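Local atomic coordinates of integral membrane indolylacetylinositol arabinosyltransferase EmbC (Mycolicibacterium smegmatis, PDB entry 7BVE), a protein that probably transfers arabinose units in the membrane to build the arabinan of the mycobacterial cell wall. Residues 412-423 / 462-473. Residues are numbered along the deposited sequence; the frame is centred on the assembly and turned at random.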
loop_
_atom_site.group_PDB
_atom_site.type_symbol
_atom_site.label_atom_id
_atom_site.label_comp_id
_atom_site.label_asym_id
_atom_site.label_seq_id
_atom_site.Cartn_x
_atom_site.Cartn_y
_atom_site.Cartn_z
ATOM N N ALA A 412 -40.846 -2.614 -16.543
ATOM C CA ALA A 412 -40.192 -3.253 -17.683
ATOM C C ALA A 412 -39.196 -2.313 -18.356
ATOM O O ALA A 412 -38.123 -2.743 -18.808
ATOM C CB ALA A 412 -41.239 -3.730 -18.683
ATOM N N VAL A 413 -39.526 -1.021 -18.414
ATOM C CA VAL A 413 -38.600 -0.021 -18.941
ATOM C C VAL A 413 -37.368 0.091 -18.050
ATOM O O VAL A 413 -36.242 0.240 -18.539
ATOM C CB VAL A 413 -39.331 1.324 -19.113
ATOM C CG1 VAL A 413 -38.379 2.444 -19.423
ATOM C CG2 VAL A 413 -40.321 1.219 -20.238
ATOM N N ALA A 414 -37.553 -0.042 -16.735
ATOM C CA ALA A 414 -36.420 -0.033 -15.819
ATOM C C ALA A 414 -35.538 -1.258 -15.995
ATOM O O ALA A 414 -34.318 -1.171 -15.840
ATOM C CB ALA A 414 -36.916 0.050 -14.386
ATOM N N ILE A 415 -36.135 -2.408 -16.321
ATOM C CA ILE A 415 -35.343 -3.604 -16.620
ATOM C C ILE A 415 -34.512 -3.405 -17.885
ATOM O O ILE A 415 -33.331 -3.777 -17.932
ATOM C CB ILE A 415 -36.257 -4.841 -16.718
ATOM C CG1 ILE A 415 -36.837 -5.183 -15.354
ATOM C CG2 ILE A 415 -35.520 -6.048 -17.236
ATOM C CD1 ILE A 415 -37.889 -6.237 -15.412
ATOM N N ILE A 416 -35.101 -2.776 -18.909
ATOM C CA ILE A 416 -34.367 -2.488 -20.146
ATOM C C ILE A 416 -33.205 -1.528 -19.892
ATOM O O ILE A 416 -32.078 -1.765 -20.341
ATOM C CB ILE A 416 -35.321 -1.943 -21.224
ATOM C CG1 ILE A 416 -36.285 -3.028 -21.677
ATOM C CG2 ILE A 416 -34.563 -1.402 -22.413
ATOM C CD1 ILE A 416 -37.364 -2.520 -22.578
ATOM N N ILE A 417 -33.449 -0.458 -19.131
ATOM C CA ILE A 417 -32.404 0.533 -18.859
ATOM C C ILE A 417 -31.306 -0.055 -17.973
ATOM O O ILE A 417 -30.115 0.206 -18.185
ATOM C CB ILE A 417 -33.026 1.800 -18.240
ATOM C CG1 ILE A 417 -33.946 2.481 -19.241
ATOM C CG2 ILE A 417 -31.978 2.796 -17.821
ATOM C CD1 ILE A 417 -34.756 3.588 -18.642
ATOM N N GLY A 418 -31.676 -0.891 -17.002
ATOM C CA GLY A 418 -30.675 -1.494 -16.137
ATOM C C GLY A 418 -29.810 -2.512 -16.852
ATOM O O GLY A 418 -28.597 -2.571 -16.633
ATOM N N ALA A 419 -30.410 -3.308 -17.740
ATOM C CA ALA A 419 -29.624 -4.240 -18.538
ATOM C C ALA A 419 -28.789 -3.503 -19.572
ATOM O O ALA A 419 -27.744 -3.991 -20.005
ATOM C CB ALA A 419 -30.542 -5.254 -19.212
ATOM N N LEU A 420 -29.236 -2.316 -19.978
ATOM C CA LEU A 420 -28.493 -1.543 -20.962
ATOM C C LEU A 420 -27.263 -0.904 -20.339
ATOM O O LEU A 420 -26.196 -0.861 -20.955
ATOM C CB LEU A 420 -29.412 -0.484 -21.559
ATOM C CG LEU A 420 -28.981 0.246 -22.816
ATOM C CD1 LEU A 420 -28.961 -0.735 -23.950
ATOM C CD2 LEU A 420 -29.944 1.370 -23.099
ATOM N N THR A 421 -27.390 -0.394 -19.114
ATOM C CA THR A 421 -26.238 0.185 -18.433
ATOM C C THR A 421 -25.407 -0.851 -17.697
ATOM O O THR A 421 -24.355 -0.505 -17.156
ATOM C CB THR A 421 -26.660 1.262 -17.437
ATOM O OG1 THR A 421 -27.393 0.672 -16.363
ATOM C CG2 THR A 421 -27.520 2.287 -18.119
ATOM N N LEU A 422 -25.859 -2.100 -17.641
ATOM C CA LEU A 422 -25.013 -3.151 -17.091
ATOM C C LEU A 422 -23.857 -3.480 -18.025
ATOM O O LEU A 422 -22.798 -3.917 -17.566
ATOM C CB LEU A 422 -25.856 -4.394 -16.820
ATOM C CG LEU A 422 -25.238 -5.600 -16.120
ATOM C CD1 LEU A 422 -24.869 -5.247 -14.705
ATOM C CD2 LEU A 422 -26.204 -6.759 -16.145
ATOM N N PHE A 423 -24.030 -3.266 -19.328
ATOM C CA PHE A 423 -23.028 -3.611 -20.326
ATOM C C PHE A 423 -22.371 -2.388 -20.948
ATOM O O PHE A 423 -21.921 -2.446 -22.092
ATOM C CB PHE A 423 -23.643 -4.484 -21.413
ATOM C CG PHE A 423 -24.040 -5.836 -20.933
ATOM C CD1 PHE A 423 -23.089 -6.821 -20.752
ATOM C CD2 PHE A 423 -25.361 -6.124 -20.657
ATOM C CE1 PHE A 423 -23.446 -8.064 -20.302
ATOM C CE2 PHE A 423 -25.726 -7.369 -20.206
ATOM C CZ PHE A 423 -24.768 -8.340 -20.031
ATOM N N ILE A 462 -42.019 -9.241 -19.373
ATOM C CA ILE A 462 -40.890 -9.025 -18.473
ATOM C C ILE A 462 -39.671 -9.805 -18.956
ATOM O O ILE A 462 -38.549 -9.287 -18.976
ATOM C CB ILE A 462 -41.281 -9.409 -17.034
ATOM C CG1 ILE A 462 -42.467 -8.567 -16.568
ATOM C CG2 ILE A 462 -40.114 -9.251 -16.084
ATOM C CD1 ILE A 462 -42.198 -7.094 -16.539
ATOM N N ALA A 463 -39.885 -11.041 -19.408
ATOM C CA ALA A 463 -38.784 -11.846 -19.929
ATOM C C ALA A 463 -38.271 -11.304 -21.257
ATOM O O ALA A 463 -37.057 -11.295 -21.498
ATOM C CB ALA A 463 -39.223 -13.298 -20.079
ATOM N N ALA A 464 -39.177 -10.831 -22.122
ATOM C CA ALA A 464 -38.753 -10.251 -23.397
ATOM C C ALA A 464 -37.944 -8.972 -23.194
ATOM O O ALA A 464 -36.905 -8.766 -23.840
ATOM C CB ALA A 464 -39.970 -9.981 -24.276
ATOM N N ALA A 465 -38.396 -8.107 -22.281
ATOM C CA ALA A 465 -37.655 -6.894 -21.966
ATOM C C ALA A 465 -36.332 -7.201 -21.286
ATOM O O ALA A 465 -35.364 -6.455 -21.454
ATOM C CB ALA A 465 -38.500 -5.984 -21.081
ATOM N N GLY A 466 -36.265 -8.290 -20.522
ATOM C CA GLY A 466 -35.003 -8.667 -19.914
ATOM C C GLY A 466 -33.995 -9.199 -20.914
ATOM O O GLY A 466 -32.790 -8.984 -20.761
ATOM N N THR A 467 -34.462 -9.897 -21.948
ATOM C CA THR A 467 -33.547 -10.501 -22.909
ATOM C C THR A 467 -33.354 -9.691 -24.186
ATOM O O THR A 467 -32.687 -10.177 -25.099
ATOM C CB THR A 467 -34.012 -11.905 -23.291
ATOM O OG1 THR A 467 -35.276 -11.822 -23.957
ATOM C CG2 THR A 467 -34.141 -12.781 -22.061
ATOM N N VAL A 468 -33.923 -8.488 -24.291
ATOM C CA VAL A 468 -33.712 -7.663 -25.482
ATOM C C VAL A 468 -32.260 -7.196 -25.666
ATOM O O VAL A 468 -31.875 -6.824 -26.776
ATOM C CB VAL A 468 -34.683 -6.454 -25.448
ATOM C CG1 VAL A 468 -34.222 -5.403 -24.463
ATOM C CG2 VAL A 468 -34.923 -5.866 -26.831
ATOM N N THR A 469 -31.426 -7.247 -24.627
ATOM C CA THR A 469 -30.071 -6.707 -24.724
ATOM C C THR A 469 -29.110 -7.667 -25.431
ATOM O O THR A 469 -28.065 -7.235 -25.941
ATOM C CB THR A 469 -29.587 -6.356 -23.312
ATOM O OG1 THR A 469 -30.630 -5.641 -22.641
ATOM C CG2 THR A 469 -28.378 -5.432 -23.339
ATOM N N ILE A 470 -29.469 -8.951 -25.519
ATOM C CA ILE A 470 -28.647 -9.948 -26.201
ATOM C C ILE A 470 -28.551 -9.655 -27.697
ATOM O O ILE A 470 -27.531 -9.946 -28.333
ATOM C CB ILE A 470 -29.217 -11.348 -25.891
ATOM C CG1 ILE A 470 -29.106 -11.616 -24.395
ATOM C CG2 ILE A 470 -28.488 -12.455 -26.612
ATOM C CD1 ILE A 470 -29.823 -12.855 -23.946
ATOM N N PHE A 471 -29.570 -9.008 -28.269
ATOM C CA PHE A 471 -29.485 -8.545 -29.648
ATOM C C PHE A 471 -28.467 -7.430 -29.829
ATOM O O PHE A 471 -28.003 -7.209 -30.949
ATOM C CB PHE A 471 -30.836 -8.033 -30.134
ATOM C CG PHE A 471 -31.902 -9.069 -30.155
ATOM C CD1 PHE A 471 -31.924 -10.033 -31.136
ATOM C CD2 PHE A 471 -32.909 -9.056 -29.210
ATOM C CE1 PHE A 471 -32.913 -10.983 -31.164
ATOM C CE2 PHE A 471 -33.903 -10.001 -29.235
ATOM C CZ PHE A 471 -33.904 -10.962 -30.214
ATOM N N LEU A 472 -28.133 -6.706 -28.766
ATOM C CA LEU A 472 -27.160 -5.629 -28.855
ATOM C C LEU A 472 -25.754 -6.119 -28.556
ATOM O O LEU A 472 -24.788 -5.623 -29.140
ATOM C CB LEU A 472 -27.533 -4.502 -27.893
ATOM C CG LEU A 472 -26.713 -3.212 -27.935
ATOM C CD1 LEU A 472 -26.887 -2.507 -29.266
ATOM C CD2 LEU A 472 -27.088 -2.301 -26.796
ATOM N N ILE A 473 -25.624 -7.089 -27.654
ATOM C CA ILE A 473 -24.307 -7.628 -27.329
ATOM C C ILE A 473 -23.779 -8.480 -28.475
ATOM O O ILE A 473 -22.629 -8.335 -28.902
ATOM C CB ILE A 473 -24.374 -8.437 -26.026
ATOM C CG1 ILE A 473 -24.792 -7.551 -24.868
ATOM C CG2 ILE A 473 -23.045 -9.060 -25.713
ATOM C CD1 ILE A 473 -25.130 -8.342 -23.655
#
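The ring of Phe-423 receives the CD1 methyl of Ile-473 on one face, 3.5 Å from the ring centroid and almost on the ring normal, a CH-pi contact. The isoleucine side chain meets the ring at about a right angle, so a single slim methyl touches all six carbons. Thr-469 presents CG2 to Phe-423 CD2 obliquely, 4.1 Å away. The phenyl reaches both partners because its CG stands anti to the carbonyl carbon (chi1 -68°), and an aromatic suits this place just past helix 409-422, where the gap to residues 462-473 widens.

Farther back, branched side chains of one helix meet small residues of the other. Ala-419 CB lies 3.5 Å from Thr-469 OG1, a van der Waals contact in which the small methyl admits the threonine. Ile-416 lays its CG1 against Ala-465 CB at 3.7 Å, and Ile-415 sets CG2 on Gly-466 CA at 3.8 Å. The CD1 of Ile-415 also crosses the side chain of Ile-462 at CG2, while Leu-420 CD1 and Leu-472 CD2 meet at 3.7 Å.

No hydrogen bond links the segments, and apolar surfaces do the joining. Helix segments 412-422 and 462-467 run nearly parallel, their axes 8.4 Å apart at closest approach with a crossing angle of -21°; Thr-467 to Ile-470 form a type I turn. Such near-parallel packing of neighbouring helices through alanine and branched aliphatic side chains is characteristic of polytopic membrane proteins, here in what are probably membrane-spanning helices of a GT-C-type glycosyltransferase.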